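Long-range contact in dTDP-4-dehydrorhamnose reductase (Yersinia enterocolitica, PDB 5U9C), which probably catalyses the NADPH-dependent reduction of dTDP-4-dehydro-beta-L-rhamnose to dTDP-beta-L-rhamnose, completing the synthesis of this activated sugar: residues 14-19 against 155-160. Numbering follows the deposited sequence.
Sequences TGMLGA and GWMIGG
Two selenomethionines, Met16 and Met157, make the main apolar contact, their side chains running antiparallel and overlapping side by side. SE of Met16 is modelled 3.4 Å from CG of Met157, and CE of Met16 3.6 Å from that same CG; Met16 is poorly ordered, so these short distances deserve caution. Its chain runs out extended, CG anti to the backbone N (chi1 170°) and chi2 also anti, and CE then turns back almost eclipsed about the CG-SE bond (chi3 23°), a doubtful torsion given the disorder. Met157 folds at chi2 and chi3, which brings its CE to 4.4 Å from CD2 of Leu17, a looser touch. Against the backbone, Met16 passes Gly159, with CG 3.8 Å from Gly159 O. No hydrogen bond joins the two segments directly, but the backbone N of Gly160 forms one to OH of Tyr20, the residue after Ala19 in helix 16-25. Gly15, at the N-cap, and Gly18 probably belong to the glycine-rich turn of a Rossmann-type dinucleotide-binding fold, consistent with NADPH use. The contact joins the start of helix 16-25 to strand 156-158, edge strand of the small mixed sheet, while Leu199 of helix 196-209 and Leu104 of strand 100-106 pack on both Leu17 and Met157.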
loop_
_atom_site.group_PDB
_atom_site.type_symbol
_atom_site.label_atom_id
_atom_site.label_comp_id
_atom_site.label_asym_id
_atom_site.label_seq_id
_atom_site.Cartn_x
_atom_site.Cartn_y
_atom_site.Cartn_z
ATOM N N THR D 14 -10.799 -7.330 39.116
ATOM C CA THR D 14 -11.108 -8.761 39.105
ATOM C C THR D 14 -10.778 -9.413 37.755
ATOM O O THR D 14 -11.170 -10.552 37.512
ATOM C CB THR D 14 -12.586 -9.044 39.443
ATOM O OG1 THR D 14 -13.419 -8.451 38.445
ATOM C CG2 THR D 14 -12.943 -8.490 40.815
ATOM N N GLY D 15 -10.080 -8.694 36.872
ATOM C CA GLY D 15 -9.648 -9.264 35.600
ATOM C C GLY D 15 -8.405 -10.115 35.841
ATOM O O GLY D 15 -7.946 -10.251 36.980
HETATM N N MSE D 16 -7.840 -10.661 34.769
HETATM C CA MSE D 16 -6.647 -11.531 34.862
HETATM C C MSE D 16 -5.499 -10.820 35.539
HETATM O O MSE D 16 -5.011 -11.256 36.592
HETATM C CB MSE D 16 -6.276 -11.990 33.447
HETATM C CG MSE D 16 -4.939 -12.711 33.280
HETATM SE SE MSE D 16 -4.793 -13.319 31.386
HETATM C CE MSE D 16 -5.999 -12.130 30.353
ATOM N N LEU D 17 -5.068 -9.714 34.943
ATOM C CA LEU D 17 -3.972 -8.926 35.487
ATOM C C LEU D 17 -4.352 -8.268 36.812
ATOM O O LEU D 17 -3.574 -8.289 37.756
ATOM C CB LEU D 17 -3.539 -7.838 34.490
ATOM C CG LEU D 17 -2.401 -6.938 34.976
ATOM C CD1 LEU D 17 -1.139 -7.761 35.262
ATOM C CD2 LEU D 17 -2.131 -5.839 33.983
ATOM N N GLY D 18 -5.543 -7.675 36.866
ATOM C CA GLY D 18 -6.005 -6.966 38.056
ATOM C C GLY D 18 -6.022 -7.768 39.343
ATOM O O GLY D 18 -5.728 -7.228 40.416
ATOM N N ALA D 19 -6.395 -9.045 39.242
ATOM C CA ALA D 19 -6.459 -9.922 40.412
ATOM C C ALA D 19 -5.058 -10.140 41.002
ATOM O O ALA D 19 -4.894 -10.114 42.218
ATOM C CB ALA D 19 -7.135 -11.261 40.069
ATOM N N GLY D 155 1.172 -7.898 25.037
ATOM C CA GLY D 155 0.833 -8.696 23.872
ATOM C C GLY D 155 -0.258 -9.693 24.254
ATOM O O GLY D 155 -1.252 -9.324 24.891
ATOM N N TRP D 156 -0.084 -10.952 23.862
ATOM C CA TRP D 156 -1.055 -12.003 24.208
ATOM C C TRP D 156 -0.876 -12.386 25.684
ATOM O O TRP D 156 0.109 -13.046 26.053
ATOM C CB TRP D 156 -0.863 -13.223 23.320
ATOM C CG TRP D 156 -1.098 -12.958 21.846
ATOM C CD1 TRP D 156 -1.928 -12.021 21.301
ATOM C CD2 TRP D 156 -0.627 -13.755 20.760
ATOM N NE1 TRP D 156 -1.938 -12.142 19.925
ATOM C CE2 TRP D 156 -1.163 -13.214 19.574
ATOM C CE3 TRP D 156 0.225 -14.846 20.668
ATOM C CZ2 TRP D 156 -0.871 -13.738 18.319
ATOM C CZ3 TRP D 156 0.510 -15.369 19.410
ATOM C CH2 TRP D 156 -0.033 -14.816 18.261
HETATM N N MSE D 157 -1.810 -11.944 26.518
HETATM C CA MSE D 157 -1.717 -12.144 27.964
HETATM C C MSE D 157 -1.950 -13.583 28.389
HETATM O O MSE D 157 -2.887 -14.225 27.940
HETATM C CB MSE D 157 -2.728 -11.191 28.616
HETATM C CG MSE D 157 -2.556 -11.030 30.135
HETATM SE SE MSE D 157 -1.152 -9.699 30.518
HETATM C CE MSE D 157 -2.294 -8.123 30.209
ATOM N N ILE D 158 -1.047 -14.124 29.200
ATOM C CA ILE D 158 -1.249 -15.459 29.775
ATOM C C ILE D 158 -1.301 -15.314 31.309
ATOM O O ILE D 158 -0.462 -14.623 31.926
ATOM C CB ILE D 158 -0.191 -16.491 29.325
ATOM C CG1 ILE D 158 1.197 -16.131 29.842
ATOM C CG2 ILE D 158 -0.180 -16.592 27.800
ATOM C CD1 ILE D 158 2.258 -17.139 29.466
ATOM N N GLY D 159 -2.319 -15.914 31.910
ATOM C CA GLY D 159 -2.499 -15.855 33.353
ATOM C C GLY D 159 -3.877 -16.330 33.780
ATOM O O GLY D 159 -4.771 -16.452 32.951
ATOM N N GLY D 160 -4.036 -16.582 35.077
ATOM C CA GLY D 160 -5.306 -17.030 35.640
ATOM C C GLY D 160 -5.196 -18.392 36.292
ATOM O O GLY D 160 -5.853 -18.654 37.282
#